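Long-range contacts in abietadiene synthase, chloroplastic (Abies grandis, PDB 3S9V), which is a chloroplast enzyme of the terpene synthase family, mostly helical, with an N-terminal family domain and a metal-binding family domain: residues A[98-103]-A[143-148]; A[408-413]-A[445-450]; A[497-502]-A[569-574]; A[536-541]-A[611-616]. One frame throughout, in Å; residues are numbered along the deposited sequence.

Interaction 1: residues A[98-103]-A[143-148]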
loop_
_atom_site.group_PDB
_atom_site.type_symbol
_atom_site.label_atom_id
_atom_site.label_comp_id
_atom_site.label_asym_id
_atom_site.label_seq_id
_atom_site.Cartn_x
_atom_site.Cartn_y
_atom_site.Cartn_z
ATOM N N TYR A 98 4.343 -17.622 -19.851
ATOM C CA TYR A 98 3.045 -16.995 -20.076
ATOM C C TYR A 98 2.831 -16.630 -21.542
ATOM O O TYR A 98 3.555 -15.809 -22.113
ATOM C CB TYR A 98 2.925 -15.738 -19.220
ATOM C CG TYR A 98 1.574 -15.082 -19.304
ATOM C CD1 TYR A 98 0.565 -15.410 -18.403
ATOM C CD2 TYR A 98 1.300 -14.134 -20.291
ATOM C CE1 TYR A 98 -0.688 -14.806 -18.478
ATOM C CE2 TYR A 98 0.052 -13.526 -20.380
ATOM C CZ TYR A 98 -0.936 -13.864 -19.469
ATOM O OH TYR A 98 -2.170 -13.254 -19.541
ATOM N N PHE A 99 1.807 -17.219 -22.141
ATOM C CA PHE A 99 1.518 -16.973 -23.538
ATOM C C PHE A 99 0.727 -15.708 -23.834
ATOM O O PHE A 99 -0.385 -15.522 -23.340
ATOM C CB PHE A 99 0.759 -18.156 -24.138
ATOM C CG PHE A 99 0.485 -18.009 -25.607
ATOM C CD1 PHE A 99 1.373 -18.526 -26.544
ATOM C CD2 PHE A 99 -0.642 -17.318 -26.053
ATOM C CE1 PHE A 99 1.145 -18.355 -27.910
ATOM C CE2 PHE A 99 -0.882 -17.139 -27.414
ATOM C CZ PHE A 99 0.013 -17.659 -28.345
ATOM N N LEU A 100 1.314 -14.844 -24.656
ATOM C CA LEU A 100 0.655 -13.621 -25.095
ATOM C C LEU A 100 0.930 -13.597 -26.592
ATOM O O LEU A 100 2.085 -13.575 -27.020
ATOM C CB LEU A 100 1.250 -12.381 -24.425
ATOM C CG LEU A 100 0.510 -11.081 -24.791
ATOM C CD1 LEU A 100 -0.919 -11.094 -24.218
ATOM C CD2 LEU A 100 1.280 -9.885 -24.261
ATOM N N ALA A 101 -0.124 -13.634 -27.392
ATOM C CA ALA A 101 0.041 -13.645 -28.836
ATOM C C ALA A 101 0.972 -12.539 -29.330
ATOM O O ALA A 101 1.960 -12.821 -30.018
ATOM C CB ALA A 101 -1.330 -13.541 -29.523
ATOM N N TYR A 102 0.672 -11.291 -28.979
ATOM C CA TYR A 102 1.505 -10.167 -29.421
ATOM C C TYR A 102 2.984 -10.397 -29.126
ATOM O O TYR A 102 3.835 -10.214 -29.990
ATOM C CB TYR A 102 1.054 -8.871 -28.752
ATOM C CG TYR A 102 -0.300 -8.385 -29.206
ATOM C CD1 TYR A 102 -1.315 -8.151 -28.284
ATOM C CD2 TYR A 102 -0.563 -8.150 -30.555
ATOM C CE1 TYR A 102 -2.565 -7.692 -28.687
ATOM C CE2 TYR A 102 -1.812 -7.688 -30.974
ATOM C CZ TYR A 102 -2.809 -7.462 -30.030
ATOM O OH TYR A 102 -4.048 -7.008 -30.414
ATOM N N ASP A 103 3.273 -10.794 -27.892
ATOM C CA ASP A 103 4.631 -11.074 -27.436
ATOM C C ASP A 103 5.322 -12.084 -28.364
ATOM O O ASP A 103 6.414 -11.827 -28.868
ATOM C CB ASP A 103 4.559 -11.613 -25.995
ATOM C CG ASP A 103 5.929 -11.959 -25.394
ATOM O OD1 ASP A 103 6.755 -11.045 -25.174
ATOM O OD2 ASP A 103 6.169 -13.158 -25.120
ATOM N N ALA A 143 -7.896 -10.187 -29.519
ATOM C CA ALA A 143 -8.196 -8.755 -29.529
ATOM C C ALA A 143 -8.387 -8.158 -28.135
ATOM O O ALA A 143 -8.019 -7.007 -27.897
ATOM C CB ALA A 143 -9.437 -8.493 -30.381
ATOM N N ASP A 144 -8.963 -8.938 -27.224
ATOM C CA ASP A 144 -9.200 -8.482 -25.855
ATOM C C ASP A 144 -7.945 -8.485 -24.991
ATOM O O ASP A 144 -7.975 -8.013 -23.852
ATOM C CB ASP A 144 -10.275 -9.344 -25.186
ATOM C CG ASP A 144 -11.680 -8.949 -25.597
ATOM O OD1 ASP A 144 -11.917 -8.747 -26.806
ATOM O OD2 ASP A 144 -12.551 -8.847 -24.709
ATOM N N SER A 145 -6.849 -9.024 -25.521
ATOM C CA SER A 145 -5.594 -9.055 -24.778
ATOM C C SER A 145 -4.962 -7.666 -24.866
ATOM O O SER A 145 -5.303 -6.877 -25.751
ATOM C CB SER A 145 -4.639 -10.100 -25.364
ATOM O OG SER A 145 -4.146 -9.702 -26.633
ATOM N N HIS A 146 -4.044 -7.372 -23.952
ATOM C CA HIS A 146 -3.383 -6.073 -23.924
ATOM C C HIS A 146 -2.187 -5.974 -24.867
ATOM O O HIS A 146 -1.344 -6.869 -24.924
ATOM C CB HIS A 146 -2.952 -5.753 -22.494
ATOM C CG HIS A 146 -4.072 -5.827 -21.507
ATOM N ND1 HIS A 146 -5.238 -5.104 -21.651
ATOM C CD2 HIS A 146 -4.217 -6.552 -20.373
ATOM C CE1 HIS A 146 -6.054 -5.382 -20.650
ATOM N NE2 HIS A 146 -5.458 -6.258 -19.860
ATOM N N ARG A 147 -2.133 -4.874 -25.611
ATOM C CA ARG A 147 -1.054 -4.620 -26.562
ATOM C C ARG A 147 0.222 -4.227 -25.825
ATOM O O ARG A 147 0.194 -3.341 -24.975
ATOM C CB ARG A 147 -1.450 -3.483 -27.512
ATOM C CG ARG A 147 -1.809 -3.910 -28.930
ATOM C CD ARG A 147 -2.187 -2.699 -29.781
ATOM N NE ARG A 147 -2.284 -3.025 -31.204
ATOM C CZ ARG A 147 -3.194 -3.837 -31.736
ATOM N NH1 ARG A 147 -4.105 -4.418 -30.965
ATOM N NH2 ARG A 147 -3.191 -4.074 -33.044
ATOM N N PRO A 148 1.357 -4.874 -26.145
ATOM C CA PRO A 148 2.643 -4.573 -25.499
ATOM C C PRO A 148 3.048 -3.136 -25.802
ATOM O O PRO A 148 2.642 -2.586 -26.820
ATOM C CB PRO A 148 3.604 -5.576 -26.141
ATOM C CG PRO A 148 2.715 -6.711 -26.515
ATOM C CD PRO A 148 1.499 -6.004 -27.076
#
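Tyr-102 reaches from the start of helix 101-117 into the loop 143-148, where Arg-147 and Pro-148 pack against it. Arg-147 CG lies over one face of the ring, 4.1 Å from the Tyr-102 centroid and 22° off the normal, in a CH-pi contact shifted toward the rim. From CG to NE the arginine is extended, which carries its guanidinium to the hydroxyl end of the tyrosine. The guanidinium and ring planes are 58° apart, so they do not stack. NH1 of Arg-147 is placed 2.6 Å from OH of Tyr-102, but at a poor angle, so this close approach is doubtful and is not counted as a hydrogen bond. The arginine has a long, weak ion pair with Glu-152. Pro-148 crosses the base of the tyrosine at about a right angle, with its CD 3.4 Å from Tyr-102 CB. Ser-145 OG is 3.3 Å from Tyr-102 CE1, and its hydrogen bond goes to Glu-142 O. Leu-100, the N-cap residue, sends CD1 to Ser-145 CB at 4.0 Å and CD2 to Pro-148 CG at 4.1 Å. The loop is therefore held to the helix start chiefly by apolar and CH-pi packing.

Interaction 2: residues A[408-413]-A[445-450]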
loop_
_atom_site.group_PDB
_atom_site.type_symbol
_atom_site.label_atom_id
_atom_site.label_comp_id
_atom_site.label_asym_id
_atom_site.label_seq_id
_atom_site.Cartn_x
_atom_site.Cartn_y
_atom_site.Cartn_z
ATOM N N ALA A 408 -6.106 -9.526 -17.717
ATOM C CA ALA A 408 -5.236 -8.654 -16.937
ATOM C C ALA A 408 -3.981 -9.384 -16.456
ATOM O O ALA A 408 -3.993 -10.599 -16.241
ATOM C CB ALA A 408 -6.005 -8.087 -15.739
ATOM N N PHE A 409 -2.899 -8.635 -16.282
ATOM C CA PHE A 409 -1.650 -9.221 -15.824
ATOM C C PHE A 409 -1.585 -9.310 -14.295
ATOM O O PHE A 409 -0.733 -10.005 -13.744
ATOM C CB PHE A 409 -0.469 -8.429 -16.402
ATOM C CG PHE A 409 -0.265 -8.660 -17.879
ATOM C CD1 PHE A 409 -1.281 -8.370 -18.790
ATOM C CD2 PHE A 409 0.915 -9.215 -18.356
ATOM C CE1 PHE A 409 -1.124 -8.637 -20.151
ATOM C CE2 PHE A 409 1.085 -9.488 -19.716
ATOM C CZ PHE A 409 0.063 -9.201 -20.614
ATOM N N LYS A 410 -2.490 -8.603 -13.623
ATOM C CA LYS A 410 -2.599 -8.624 -12.159
ATOM C C LYS A 410 -3.680 -9.647 -11.825
ATOM O O LYS A 410 -4.689 -9.721 -12.529
ATOM C CB LYS A 410 -3.049 -7.259 -11.627
ATOM C CG LYS A 410 -1.996 -6.170 -11.663
ATOM C CD LYS A 410 -0.998 -6.345 -10.542
ATOM C CE LYS A 410 -0.101 -5.126 -10.417
ATOM N NZ LYS A 410 0.776 -5.249 -9.224
ATOM N N LYS A 411 -3.493 -10.419 -10.758
ATOM C CA LYS A 411 -4.483 -11.428 -10.381
ATOM C C LYS A 411 -5.885 -10.844 -10.156
ATOM O O LYS A 411 -6.871 -11.387 -10.646
ATOM C CB LYS A 411 -4.032 -12.173 -9.124
ATOM C CG LYS A 411 -5.038 -13.198 -8.621
ATOM C CD LYS A 411 -4.532 -13.915 -7.380
ATOM C CE LYS A 411 -5.591 -14.865 -6.824
ATOM N NZ LYS A 411 -5.123 -15.629 -5.627
ATOM N N ASN A 412 -5.981 -9.744 -9.414
ATOM C CA ASN A 412 -7.282 -9.128 -9.159
ATOM C C ASN A 412 -7.126 -7.679 -8.719
ATOM O O ASN A 412 -7.253 -7.358 -7.539
ATOM C CB ASN A 412 -8.051 -9.912 -8.089
ATOM C CG ASN A 412 -9.472 -9.383 -7.876
ATOM O OD1 ASN A 412 -10.094 -8.845 -8.796
ATOM N ND2 ASN A 412 -9.996 -9.562 -6.668
ATOM N N ILE A 413 -6.863 -6.805 -9.680
ATOM C CA ILE A 413 -6.684 -5.400 -9.389
ATOM C C ILE A 413 -7.977 -4.801 -8.840
ATOM O O ILE A 413 -7.942 -3.919 -7.980
ATOM C CB ILE A 413 -6.226 -4.631 -10.658
ATOM C CG1 ILE A 413 -5.606 -3.298 -10.257
ATOM C CG2 ILE A 413 -7.401 -4.415 -11.608
ATOM C CD1 ILE A 413 -4.362 -3.447 -9.400
ATOM N N ASP A 445 2.123 -13.500 -11.282
ATOM C CA ASP A 445 1.711 -12.480 -12.233
ATOM C C ASP A 445 2.919 -12.134 -13.095
ATOM O O ASP A 445 4.060 -12.236 -12.649
ATOM C CB ASP A 445 1.244 -11.199 -11.524
ATOM C CG ASP A 445 -0.123 -11.342 -10.867
ATOM O OD1 ASP A 445 -1.006 -12.024 -11.435
ATOM O OD2 ASP A 445 -0.319 -10.746 -9.787
ATOM N N VAL A 446 2.662 -11.746 -14.336
ATOM C CA VAL A 446 3.719 -11.339 -15.242
ATOM C C VAL A 446 3.512 -9.847 -15.444
ATOM O O VAL A 446 2.550 -9.281 -14.926
ATOM C CB VAL A 446 3.640 -12.058 -16.600
ATOM C CG1 VAL A 446 4.172 -13.469 -16.462
ATOM C CG2 VAL A 446 2.205 -12.061 -17.108
ATOM N N TRP A 447 4.409 -9.208 -16.184
ATOM C CA TRP A 447 4.304 -7.774 -16.408
ATOM C C TRP A 447 4.394 -7.494 -17.895
ATOM O O TRP A 447 4.987 -8.272 -18.641
ATOM C CB TRP A 447 5.422 -7.039 -15.654
ATOM C CG TRP A 447 5.464 -7.376 -14.180
ATOM C CD1 TRP A 447 5.813 -8.576 -13.619
ATOM C CD2 TRP A 447 5.072 -6.525 -13.092
ATOM N NE1 TRP A 447 5.655 -8.524 -12.255
ATOM C CE2 TRP A 447 5.202 -7.279 -11.904
ATOM C CE3 TRP A 447 4.620 -5.199 -13.009
ATOM C CZ2 TRP A 447 4.895 -6.752 -10.641
ATOM C CZ3 TRP A 447 4.313 -4.675 -11.756
ATOM C CH2 TRP A 447 4.454 -5.455 -10.586
ATOM N N LEU A 448 3.800 -6.384 -18.320
ATOM C CA LEU A 448 3.803 -6.022 -19.729
ATOM C C LEU A 448 4.618 -4.774 -20.048
ATOM O O LEU A 448 4.324 -3.685 -19.573
ATOM C CB LEU A 448 2.366 -5.831 -20.222
ATOM C CG LEU A 448 2.193 -5.708 -21.742
ATOM C CD1 LEU A 448 2.836 -6.909 -22.425
ATOM C CD2 LEU A 448 0.716 -5.619 -22.099
ATOM N N GLY A 449 5.659 -4.953 -20.850
ATOM C CA GLY A 449 6.491 -3.835 -21.268
ATOM C C GLY A 449 6.563 -3.920 -22.780
ATOM O O GLY A 449 5.552 -4.163 -23.428
ATOM N N LYS A 450 7.746 -3.726 -23.348
ATOM C CA LYS A 450 7.920 -3.836 -24.787
ATOM C C LYS A 450 7.565 -5.298 -25.082
ATOM O O LYS A 450 7.101 -5.646 -26.168
ATOM C CB LYS A 450 9.385 -3.565 -25.153
ATOM C CG LYS A 450 9.729 -3.713 -26.631
ATOM C CD LYS A 450 9.138 -2.589 -27.475
ATOM C CE LYS A 450 9.727 -1.243 -27.103
ATOM N NZ LYS A 450 11.214 -1.211 -27.274
#
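Phe-409 lays its ring against Val-446 and against Leu-448 of the short strand 447-448. Leu-448 CB stands over one face, 4.1 Å from the ring centroid of Phe-409 and 17° off its normal, a CH-pi contact. Val-446 CG2 comes in obliquely, 3.4 Å from Phe-409 CD2. Val-452 of the paired strand 452-453 also touches this phenylalanine. The side chain of Lys-410 bends at chi2 (-77°). This brings its NZ to 3.9 Å from Trp-447 CH2, set obliquely to the indole. Lys-411 takes part mainly through its backbone. Its N gives a weak hydrogen bond to Asp-445 OD2, 3.3 Å long. Asn-412 then N-caps helix 413-422, its OD1 taking a weak hydrogen bond from Gly-415 N. The aspartate thus holds the loop just before that helix by a single weak bond. Asp-445 OD1 lies 3.1 Å from Phe-409 O; both are acceptors, so the pair does not bond. The firmer part of this contact is probably the apolar packing of the phenylalanine.

Interaction 3: residues A[497-502]-A[569-574]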
loop_
_atom_site.group_PDB
_atom_site.type_symbol
_atom_site.label_atom_id
_atom_site.label_comp_id
_atom_site.label_asym_id
_atom_site.label_seq_id
_atom_site.Cartn_x
_atom_site.Cartn_y
_atom_site.Cartn_z
ATOM N N LEU A 497 -23.946 -7.302 35.681
ATOM C CA LEU A 497 -24.197 -5.939 35.222
ATOM C C LEU A 497 -25.280 -5.925 34.149
ATOM O O LEU A 497 -25.143 -6.569 33.110
ATOM C CB LEU A 497 -22.910 -5.330 34.661
ATOM C CG LEU A 497 -21.683 -5.389 35.573
ATOM C CD1 LEU A 497 -20.492 -4.770 34.861
ATOM C CD2 LEU A 497 -21.971 -4.668 36.876
ATOM N N ASN A 498 -26.352 -5.183 34.398
ATOM C CA ASN A 498 -27.453 -5.109 33.452
ATOM C C ASN A 498 -27.524 -3.777 32.722
ATOM O O ASN A 498 -28.445 -3.545 31.936
ATOM C CB ASN A 498 -28.776 -5.364 34.178
ATOM C CG ASN A 498 -28.962 -4.462 35.384
ATOM O OD1 ASN A 498 -28.896 -3.236 35.276
ATOM N ND2 ASN A 498 -29.195 -5.068 36.542
ATOM N N PHE A 499 -26.558 -2.901 32.975
ATOM C CA PHE A 499 -26.542 -1.593 32.327
ATOM C C PHE A 499 -25.562 -1.545 31.166
ATOM O O PHE A 499 -25.394 -0.504 30.527
ATOM C CB PHE A 499 -26.180 -0.500 33.330
ATOM C CG PHE A 499 -24.863 -0.715 34.008
ATOM C CD1 PHE A 499 -24.778 -1.492 35.157
ATOM C CD2 PHE A 499 -23.701 -0.153 33.489
ATOM C CE1 PHE A 499 -23.554 -1.706 35.783
ATOM C CE2 PHE A 499 -22.471 -0.361 34.106
ATOM C CZ PHE A 499 -22.397 -1.138 35.255
ATOM N N THR A 500 -24.911 -2.670 30.897
ATOM C CA THR A 500 -23.955 -2.737 29.801
ATOM C C THR A 500 -23.964 -4.102 29.119
ATOM O O THR A 500 -24.000 -5.145 29.780
ATOM C CB THR A 500 -22.521 -2.415 30.290
ATOM O OG1 THR A 500 -21.638 -2.360 29.162
ATOM C CG2 THR A 500 -22.029 -3.477 31.271
ATOM N N ARG A 501 -23.938 -4.079 27.788
ATOM C CA ARG A 501 -23.944 -5.291 26.977
ATOM C C ARG A 501 -22.543 -5.877 26.800
ATOM O O ARG A 501 -21.628 -5.195 26.334
ATOM C CB ARG A 501 -24.547 -4.996 25.602
ATOM C CG ARG A 501 -24.014 -3.725 24.964
ATOM C CD ARG A 501 -24.010 -3.828 23.453
ATOM N NE ARG A 501 -23.153 -4.921 23.005
ATOM C CZ ARG A 501 -22.805 -5.135 21.740
ATOM N NH1 ARG A 501 -23.240 -4.326 20.783
ATOM N NH2 ARG A 501 -22.018 -6.158 21.433
ATOM N N GLU A 502 -22.391 -7.145 27.177
ATOM C CA GLU A 502 -21.121 -7.855 27.068
ATOM C C GLU A 502 -20.652 -7.867 25.611
ATOM O O GLU A 502 -21.467 -8.018 24.698
ATOM C CB GLU A 502 -21.293 -9.289 27.585
ATOM C CG GLU A 502 -20.044 -10.154 27.522
ATOM C CD GLU A 502 -19.789 -10.751 26.149
ATOM O OE1 GLU A 502 -18.718 -11.369 25.969
ATOM O OE2 GLU A 502 -20.655 -10.612 25.256
ATOM N N PRO A 569 -24.926 1.453 45.313
ATOM C CA PRO A 569 -26.097 0.760 44.780
ATOM C C PRO A 569 -25.635 -0.652 44.431
ATOM O O PRO A 569 -24.432 -0.902 44.304
ATOM C CB PRO A 569 -26.431 1.561 43.525
ATOM C CG PRO A 569 -25.984 2.942 43.874
ATOM C CD PRO A 569 -24.671 2.704 44.577
ATOM N N GLN A 570 -26.587 -1.563 44.265
ATOM C CA GLN A 570 -26.284 -2.949 43.930
ATOM C C GLN A 570 -25.284 -3.057 42.782
ATOM O O GLN A 570 -24.151 -3.499 42.971
ATOM C CB GLN A 570 -27.573 -3.686 43.551
ATOM C CG GLN A 570 -27.356 -5.102 43.046
ATOM C CD GLN A 570 -26.726 -6.007 44.091
ATOM O OE1 GLN A 570 -26.363 -7.148 43.800
ATOM N NE2 GLN A 570 -26.596 -5.502 45.316
ATOM N N GLN A 571 -25.724 -2.651 41.598
ATOM C CA GLN A 571 -24.910 -2.693 40.390
ATOM C C GLN A 571 -23.551 -1.992 40.487
ATOM O O GLN A 571 -22.536 -2.534 40.035
ATOM C CB GLN A 571 -25.704 -2.098 39.224
ATOM C CG GLN A 571 -26.944 -2.891 38.863
ATOM C CD GLN A 571 -26.604 -4.230 38.252
ATOM O OE1 GLN A 571 -26.125 -4.303 37.118
ATOM N NE2 GLN A 571 -26.838 -5.301 39.001
ATOM N N MET A 572 -23.524 -0.795 41.065
ATOM C CA MET A 572 -22.278 -0.046 41.181
ATOM C C MET A 572 -21.232 -0.805 42.006
ATOM O O MET A 572 -20.058 -0.865 41.637
ATOM C CB MET A 572 -22.547 1.337 41.800
ATOM C CG MET A 572 -21.352 2.285 41.779
ATOM S SD MET A 572 -21.687 3.984 42.331
ATOM C CE MET A 572 -20.306 4.235 43.372
ATOM N N LYS A 573 -21.671 -1.392 43.113
ATOM C CA LYS A 573 -20.791 -2.135 44.011
ATOM C C LYS A 573 -20.040 -3.220 43.266
ATOM O O LYS A 573 -18.820 -3.338 43.377
ATOM C CB LYS A 573 -21.616 -2.762 45.137
ATOM C CG LYS A 573 -20.828 -3.596 46.128
ATOM C CD LYS A 573 -21.765 -4.154 47.192
ATOM C CE LYS A 573 -21.062 -5.130 48.122
ATOM N NZ LYS A 573 -22.018 -5.731 49.097
ATOM N N ILE A 574 -20.789 -4.017 42.516
ATOM C CA ILE A 574 -20.228 -5.100 41.728
ATOM C C ILE A 574 -19.225 -4.517 40.734
ATOM O O ILE A 574 -18.079 -4.969 40.648
ATOM C CB ILE A 574 -21.349 -5.837 40.952
ATOM C CG1 ILE A 574 -22.246 -6.600 41.931
ATOM C CG2 ILE A 574 -20.752 -6.775 39.918
ATOM C CD1 ILE A 574 -23.457 -7.230 41.267
#
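The loop between helix 461-491 and helix 504-514 meets the first turn of helix 570-594, where Gln-571 faces Leu-497, Asn-498 and Phe-499. Gln-571 OE1 accepts a hydrogen bond from Asn-498 N, 2.9 Å long with an N-H...O angle of 157°. The donor is tilted 27° from the amide's carbonyl plane. A bend at chi2 turns the glutamine amide toward the loop backbone. Both segments belong to the helical metal-binding family domain of terpene synthases, and the loop also packs on helix 521-541 through Leu-497 and Phe-499. The two side-chain amides lie almost parallel, their planes 13° apart. Asn-498 ND2 is 3.2 Å from Gln-571 CD, but the two amides share no hydrogen bond. OE1 of Gln-571 also reaches the ring edge of Phe-499, 3.7 Å from its CD1. One turn further along the helix, Ile-574 slides past Leu-497 in the opposite direction, with Ile-574 CG2 3.9 Å from Leu-497 CD2.

Interaction 4: residues A[536-541]-A[611-616]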
loop_
_atom_site.group_PDB
_atom_site.type_symbol
_atom_site.label_atom_id
_atom_site.label_comp_id
_atom_site.label_asym_id
_atom_site.label_seq_id
_atom_site.Cartn_x
_atom_site.Cartn_y
_atom_site.Cartn_z
ATOM N N ILE A 536 -17.979 0.017 30.273
ATOM C CA ILE A 536 -18.799 -0.248 31.452
ATOM C C ILE A 536 -19.010 1.018 32.287
ATOM O O ILE A 536 -20.141 1.341 32.669
ATOM C CB ILE A 536 -18.137 -1.338 32.351
ATOM C CG1 ILE A 536 -18.174 -2.700 31.647
ATOM C CG2 ILE A 536 -18.841 -1.423 33.692
ATOM C CD1 ILE A 536 -17.409 -3.782 32.395
ATOM N N LEU A 537 -17.921 1.727 32.575
ATOM C CA LEU A 537 -18.004 2.947 33.366
ATOM C C LEU A 537 -18.708 4.052 32.586
ATOM O O LEU A 537 -19.385 4.903 33.167
ATOM C CB LEU A 537 -16.606 3.397 33.803
ATOM C CG LEU A 537 -15.886 2.401 34.722
ATOM C CD1 LEU A 537 -14.570 2.989 35.210
ATOM C CD2 LEU A 537 -16.770 2.071 35.902
ATOM N N ASP A 538 -18.558 4.030 31.268
ATOM C CA ASP A 538 -19.209 5.024 30.429
ATOM C C ASP A 538 -20.718 4.866 30.594
ATOM O O ASP A 538 -21.443 5.855 30.720
ATOM C CB ASP A 538 -18.837 4.817 28.962
ATOM C CG ASP A 538 -19.283 5.962 28.085
ATOM O OD1 ASP A 538 -19.202 5.831 26.846
ATOM O OD2 ASP A 538 -19.708 6.999 28.635
ATOM N N ASP A 539 -21.191 3.619 30.584
ATOM C CA ASP A 539 -22.620 3.360 30.744
ATOM C C ASP A 539 -23.051 3.705 32.171
ATOM O O ASP A 539 -24.130 4.262 32.389
ATOM C CB ASP A 539 -22.956 1.890 30.450
ATOM C CG ASP A 539 -22.720 1.506 28.993
ATOM O OD1 ASP A 539 -22.945 2.352 28.097
ATOM O OD2 ASP A 539 -22.325 0.344 28.741
ATOM N N LEU A 540 -22.201 3.374 33.138
ATOM C CA LEU A 540 -22.496 3.655 34.534
ATOM C C LEU A 540 -22.706 5.155 34.754
ATOM O O LEU A 540 -23.745 5.569 35.259
ATOM C CB LEU A 540 -21.356 3.162 35.427
ATOM C CG LEU A 540 -21.681 3.195 36.921
ATOM C CD1 LEU A 540 -22.807 2.189 37.204
ATOM C CD2 LEU A 540 -20.443 2.862 37.741
ATOM N N TYR A 541 -21.718 5.964 34.374
ATOM C CA TYR A 541 -21.817 7.412 34.539
ATOM C C TYR A 541 -22.887 8.036 33.661
ATOM O O TYR A 541 -23.351 9.131 33.940
ATOM C CB TYR A 541 -20.476 8.094 34.246
ATOM C CG TYR A 541 -19.488 8.006 35.381
ATOM C CD1 TYR A 541 -18.976 6.775 35.794
ATOM C CD2 TYR A 541 -19.105 9.146 36.081
ATOM C CE1 TYR A 541 -18.112 6.685 36.885
ATOM C CE2 TYR A 541 -18.241 9.066 37.175
ATOM C CZ TYR A 541 -17.755 7.833 37.573
ATOM O OH TYR A 541 -16.941 7.743 38.681
ATOM N N GLU A 611 -13.295 12.158 35.901
ATOM C CA GLU A 611 -13.641 13.565 35.961
ATOM C C GLU A 611 -14.315 13.962 34.651
ATOM O O GLU A 611 -15.284 14.715 34.661
ATOM C CB GLU A 611 -12.392 14.413 36.217
ATOM C CG GLU A 611 -12.216 14.773 37.684
ATOM C CD GLU A 611 -10.778 15.085 38.063
ATOM O OE1 GLU A 611 -10.082 15.781 37.289
ATOM O OE2 GLU A 611 -10.348 14.640 39.153
ATOM N N ALA A 612 -13.821 13.445 33.526
ATOM C CA ALA A 612 -14.439 13.764 32.241
ATOM C C ALA A 612 -15.866 13.190 32.187
ATOM O O ALA A 612 -16.787 13.846 31.700
ATOM C CB ALA A 612 -13.595 13.212 31.087
ATOM N N TYR A 613 -16.047 11.965 32.679
ATOM C CA TYR A 613 -17.377 11.347 32.698
ATOM C C TYR A 613 -18.294 12.164 33.598
ATOM O O TYR A 613 -19.468 12.364 33.299
ATOM C CB TYR A 613 -17.334 9.916 33.245
ATOM C CG TYR A 613 -16.684 8.892 32.350
ATOM C CD1 TYR A 613 -16.825 8.952 30.959
ATOM C CD2 TYR A 613 -15.962 7.829 32.893
ATOM C CE1 TYR A 613 -16.262 7.976 30.134
ATOM C CE2 TYR A 613 -15.397 6.846 32.076
ATOM C CZ TYR A 613 -15.551 6.926 30.704
ATOM O OH TYR A 613 -15.000 5.953 29.903
ATOM N N THR A 614 -17.741 12.627 34.712
ATOM C CA THR A 614 -18.495 13.413 35.671
ATOM C C THR A 614 -19.001 14.734 35.096
ATOM O O THR A 614 -20.120 15.147 35.392
ATOM C CB THR A 614 -17.649 13.694 36.927
ATOM O OG1 THR A 614 -17.345 12.452 37.576
ATOM C CG2 THR A 614 -18.404 14.594 37.900
ATOM N N LYS A 615 -18.192 15.396 34.273
ATOM C CA LYS A 615 -18.620 16.662 33.697
ATOM C C LYS A 615 -19.783 16.433 32.734
ATOM O O LYS A 615 -20.715 17.232 32.695
ATOM C CB LYS A 615 -17.464 17.362 32.969
ATOM C CG LYS A 615 -17.745 18.835 32.659
ATOM C CD LYS A 615 -16.619 19.505 31.882
ATOM C CE LYS A 615 -15.331 19.622 32.694
ATOM N NZ LYS A 615 -15.420 20.628 33.787
ATOM N N GLU A 616 -19.735 15.354 31.955
ATOM C CA GLU A 616 -20.824 15.062 31.019
ATOM C C GLU A 616 -22.107 14.740 31.780
ATOM O O GLU A 616 -23.192 15.168 31.394
ATOM C CB GLU A 616 -20.490 13.872 30.104
ATOM C CG GLU A 616 -19.247 14.050 29.254
ATOM C CD GLU A 616 -19.228 13.128 28.038
ATOM O OE1 GLU A 616 -19.716 11.978 28.149
ATOM O OE2 GLU A 616 -18.713 13.556 26.977
HETATM O O HOH W 1 -21.878 10.877 31.745
#
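Tyr-613 of helix 599-621 packs its side chain against Tyr-541, Leu-537 and Asp-538 at the end of helix 521-541. Asp-538 and Asp-539 open a DDLYD sequence that matches the DDXXD motif, which binds metal in class I terpene synthases; the same role is probable here. The axes of the two short helical segments come within 10.0 Å and cross at -30°. At its root, Tyr-613 CB lies 3.4 Å from Tyr-541 CD2. Further out, Tyr-613 CD2 stands over one face of the Tyr-541 ring, toward its rim; the ring planes are 41° apart, an oblique pair. Tyr-613 CE2 then meets Leu-537 CB at 4.0 Å. On the other branch, Tyr-613 CE1 is 3.9 Å from Asp-538 OD2, whose carboxylate plane is 12° from that of the ring. At the tip, CZ lies 4.1 Å from Asp-538 CA, which stands over one face of the ring, and OH lies 4.1 Å from Asp-538 CB. Thr-614 OG1, at the edge of the Tyr-541 ring, is hydrogen-bonded to Leu-610 O. Tyr-541 OH is hydrogen-bonded to Thr-554 OG1. One water links the helices, donating to Tyr-613 O at 3.2 Å and, weakly, to Tyr-541 O at 3.2 Å.

Overall arrangement
The four contacts form two pairs at opposite sides of the chain's centre. Interactions 1 and 2 have centres about 11 Å apart and come in series along the chain. They touch where Leu-448 of strand 447-448 packs on His-146 and Arg-147. Interactions 3 and 4 follow, with centres about 14 Å apart and their segments alternating in sequence. Both lie in the metal-binding family domain. Thr-500 OG1 and Asp-539 OD2 form a probable hydrogen bond between them. Through Phe-499 the loop of interaction 3 packs on the end of helix 521-541, which carries the aspartates of interaction 4. Between the pairs, centres are 55 to 67 Å apart, so each pair knits its own region of this elongated, helical enzyme.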